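Odorant binding protein 4 (Chrysopa pallens, PDB 6JPM) probably binds small odorant molecules, as a secreted member of the PBP/GOBP family of insect odorant-binding proteins. Local coordinates at residues Y46-L51 with E99-F104. Sequence-based numbering, arbitrary orientation.
Sequences YMNCIL and EPAYNF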
ATOM      1  N   TYR A  46       5.474  -1.490   8.627  1.00 21.60           N
ATOM      2  CA  TYR A  46       5.811  -0.522   7.560  1.00 16.43           C
ATOM      3  C   TYR A  46       4.597  -0.353   6.644  1.00 20.07           C
ATOM      4  O   TYR A  46       4.272   0.720   6.373  1.00 17.39           O
ATOM      5  CB  TYR A  46       7.064  -0.907   6.777  1.00 18.03           C
ATOM      6  CG  TYR A  46       7.314  -0.065   5.561  1.00 20.07           C
ATOM      7  CD1 TYR A  46       7.920   1.162   5.667  1.00 19.35           C
ATOM      8  CD2 TYR A  46       6.931  -0.487   4.307  1.00 20.17           C
ATOM      9  CE1 TYR A  46       8.169   1.927   4.554  1.00 15.15           C
ATOM     10  CE2 TYR A  46       7.183   0.259   3.180  1.00 15.57           C
ATOM     11  CZ  TYR A  46       7.788   1.487   3.310  1.00 23.78           C
ATOM     12  OH  TYR A  46       8.024   2.264   2.250  1.00 22.12           O
ATOM     13  N   MET A  47       4.019  -1.452   6.177  1.00 16.23           N
ATOM     14  CA  MET A  47       2.820  -1.402   5.309  1.00 15.30           C
ATOM     15  C   MET A  47       1.661  -0.692   6.039  1.00 16.36           C
ATOM     16  O   MET A  47       0.972   0.073   5.426  1.00 18.51           O
ATOM     17  CB  MET A  47       2.418  -2.782   4.783  1.00 17.08           C
ATOM     18  CG  MET A  47       3.336  -3.355   3.699  1.00 22.28           C
ATOM     19  SD  MET A  47       4.206  -2.200   2.642  1.00 24.93           S
ATOM     20  CE  MET A  47       2.864  -1.598   1.649  1.00 22.86           C
ATOM     21  N   ASN A  48       1.485  -0.951   7.323  1.00 16.13           N
ATOM     22  CA  ASN A  48       0.448  -0.269   8.124  1.00 15.53           C
ATOM     23  C   ASN A  48       0.712   1.243   8.138  1.00 18.00           C
ATOM     24  O   ASN A  48      -0.173   1.981   7.922  1.00 18.38           O
ATOM     25  CB  ASN A  48       0.344  -0.824   9.529  1.00 15.61           C
ATOM     26  CG  ASN A  48      -0.825  -0.207  10.253  1.00 22.67           C
ATOM     27  OD1 ASN A  48      -1.948  -0.340   9.849  1.00 18.21           O
ATOM     28  ND2 ASN A  48      -0.546   0.539  11.276  1.00 20.87           N
ATOM     29  N   CYS A  49       1.949   1.618   8.396  1.00 23.15           N
ATOM     30  CA  CYS A  49       2.388   3.022   8.424  1.00 18.68           C
ATOM     31  C   CYS A  49       2.115   3.652   7.059  1.00 20.78           C
ATOM     32  O   CYS A  49       1.586   4.661   7.050  1.00 24.57           O
ATOM     33  CB  CYS A  49       3.859   3.143   8.767  1.00 21.62           C
ATOM     34  SG  CYS A  49       4.462   4.842   8.837  1.00 29.81           S
ATOM     35  N   ILE A  50       2.487   3.003   5.972  1.00 23.06           N
ATOM     36  CA  ILE A  50       2.301   3.572   4.640  1.00 20.61           C
ATOM     37  C   ILE A  50       0.817   3.790   4.363  1.00 20.79           C
ATOM     38  O   ILE A  50       0.395   4.880   3.961  1.00 22.38           O
ATOM     39  CB  ILE A  50       2.940   2.664   3.573  1.00 18.35           C
ATOM     40  CG1 ILE A  50       4.484   2.753   3.599  1.00 21.03           C
ATOM     41  CG2 ILE A  50       2.368   2.983   2.194  1.00 19.66           C
ATOM     42  CD1 ILE A  50       5.066   4.154   3.339  1.00 18.22           C
ATOM     43  N   LEU A  51       0.004   2.754   4.572  1.00 19.44           N
ATOM     44  CA  LEU A  51      -1.412   2.842   4.234  1.00 23.51           C
ATOM     45  C   LEU A  51      -2.181   3.720   5.214  1.00 20.81           C
ATOM     46  O   LEU A  51      -3.174   4.338   4.829  1.00 25.68           O
ATOM     47  CB  LEU A  51      -2.021   1.443   4.149  1.00 21.60           C
ATOM     48  CG  LEU A  51      -1.555   0.653   2.926  1.00 26.77           C
ATOM     49  CD1 LEU A  51      -1.730  -0.839   3.160  1.00 25.13           C
ATOM     50  CD2 LEU A  51      -2.337   1.117   1.665  1.00 22.80           C
ATOM     51  N   GLU A  99      -1.309  -6.479  10.780  1.00 19.32           N
ATOM     52  CA  GLU A  99      -1.655  -7.555   9.821  1.00 20.37           C
ATOM     53  C   GLU A  99      -2.641  -7.117   8.729  1.00 20.66           C
ATOM     54  O   GLU A  99      -2.413  -7.452   7.643  1.00 22.14           O
ATOM     55  CB  GLU A  99      -2.119  -8.830  10.509  1.00 23.09           C
ATOM     56  CG  GLU A  99      -1.076  -9.495  11.357  1.00 27.56           C
ATOM     57  CD  GLU A  99      -1.614 -10.540  12.316  1.00 33.44           C
ATOM     58  OE1 GLU A  99      -2.774 -10.686  12.432  1.00 29.09           O
ATOM     59  OE2 GLU A  99      -0.837 -11.167  12.947  1.00 39.09           O
ATOM     60  N   PRO A 100      -3.746  -6.418   9.015  1.00 20.59           N
ATOM     61  CA  PRO A 100      -4.676  -6.044   7.978  1.00 17.85           C
ATOM     62  C   PRO A 100      -4.036  -5.239   6.837  1.00 17.33           C
ATOM     63  O   PRO A 100      -4.281  -5.549   5.769  1.00 20.36           O
ATOM     64  CB  PRO A 100      -5.763  -5.278   8.718  1.00 18.14           C
ATOM     65  CG  PRO A 100      -5.646  -5.748  10.117  1.00 19.71           C
ATOM     66  CD  PRO A 100      -4.181  -6.029  10.323  1.00 17.67           C
ATOM     67  N   ALA A 101      -3.247  -4.223   7.150  1.00 17.55           N
ATOM     68  CA  ALA A 101      -2.642  -3.454   6.062  1.00 22.14           C
ATOM     69  C   ALA A 101      -1.645  -4.293   5.269  1.00 19.88           C
ATOM     70  O   ALA A 101      -1.581  -4.197   4.036  1.00 19.86           O
ATOM     71  CB  ALA A 101      -1.968  -2.199   6.600  1.00 19.19           C
ATOM     72  N   TYR A 102      -0.858  -5.111   5.962  1.00 17.34           N
ATOM     73  CA  TYR A 102       0.080  -6.002   5.286  1.00 18.07           C
ATOM     74  C   TYR A 102      -0.659  -6.991   4.390  1.00 21.61           C
ATOM     75  O   TYR A 102      -0.305  -7.174   3.222  1.00 21.25           O
ATOM     76  CB  TYR A 102       0.899  -6.749   6.331  1.00 18.13           C
ATOM     77  CG  TYR A 102       1.761  -7.858   5.805  1.00 23.82           C
ATOM     78  CD1 TYR A 102       3.029  -7.591   5.269  1.00 24.52           C
ATOM     79  CD2 TYR A 102       1.352  -9.181   5.899  1.00 24.83           C
ATOM     80  CE1 TYR A 102       3.849  -8.627   4.817  1.00 24.24           C
ATOM     81  CE2 TYR A 102       2.156 -10.216   5.444  1.00 27.98           C
ATOM     82  CZ  TYR A 102       3.401  -9.932   4.900  1.00 30.31           C
ATOM     83  OH  TYR A 102       4.195 -10.967   4.457  1.00 38.10           O
ATOM     84  N   ASN A 103      -1.704  -7.638   4.925  1.00 17.38           N
ATOM     85  CA  ASN A 103      -2.453  -8.605   4.125  1.00 22.20           C
ATOM     86  C   ASN A 103      -3.145  -7.935   2.948  1.00 22.11           C
ATOM     87  O   ASN A 103      -3.173  -8.485   1.845  1.00 25.06           O
ATOM     88  CB  ASN A 103      -3.479  -9.334   4.999  1.00 22.21           C
ATOM     89  CG  ASN A 103      -2.834 -10.355   5.908  1.00 25.31           C
ATOM     90  OD1 ASN A 103      -1.819 -10.961   5.546  1.00 24.15           O
ATOM     91  ND2 ASN A 103      -3.402 -10.536   7.107  1.00 23.76           N
ATOM     92  N   PHE A 104      -3.743  -6.766   3.177  1.00 22.57           N
ATOM     93  CA  PHE A 104      -4.307  -5.973   2.089  1.00 18.64           C
ATOM     94  C   PHE A 104      -3.253  -5.672   1.023  1.00 22.92           C
ATOM     95  O   PHE A 104      -3.515  -5.819  -0.172  1.00 24.94           O
ATOM     96  CB  PHE A 104      -4.891  -4.673   2.659  1.00 18.62           C
ATOM     97  CG  PHE A 104      -5.489  -3.748   1.619  1.00 27.61           C
ATOM     98  CD1 PHE A 104      -6.603  -4.133   0.869  1.00 33.68           C
ATOM     99  CD2 PHE A 104      -4.957  -2.481   1.413  1.00 24.59           C
ATOM    100  CE1 PHE A 104      -7.172  -3.272  -0.083  1.00 24.24           C
ATOM    101  CE2 PHE A 104      -5.504  -1.621   0.467  1.00 27.26           C
ATOM    102  CZ  PHE A 104      -6.616  -2.024  -0.286  1.00 29.93           C
TER
HETATM  103  O   HOH W   1      -3.262  -2.850   9.778  1.00 21.26           O
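Ala101 presses its CB against the backbone of Asn48 where two helices of the mainly helical PBP/GOBP fold, 41-53 and 99-111, cross almost at right angles (86°), their axes approaching to 7.6 Å. Apolar packing dominates. The methyl of Ala101 comes within 3.4 Å of Asn48 CA, and the small residue lets the backbones draw close, with the CA atoms of Asn48 and Ala101 4.9 Å apart. On one side of that methyl, Leu51 reaches over with CG anti to its own carbonyl carbon (chi1 -71°). Its CD1 branch does the touching, 3.5 Å from the carbonyl Ala101 O and 3.7 Å from Ala101 CB, and it also meets the edge of the Phe104 ring at CD2, close to the ring plane. Met47 contributes chiefly its CB, 4.0 Å from Tyr102 CA; its chain then bends at chi2 and chi3, carrying the sulfur end away from helix 99-111 while the side chain packs on Tyr116. Ile57 touches Asn48, Leu51 and Ala101, adding a further apolar surface to the junction. On the face of helix 41-53 turned away from this crossing, Cys49 is tied to helix 4-22 by its disulfide to Cys18.

Polar contact is made through water. Asn48, its CG anti to the backbone N (chi1 -174°), offers OD1 to a water that donates to it at 2.8 Å; the same water accepts from the first-turn amide Ala101 N at 3.0 Å.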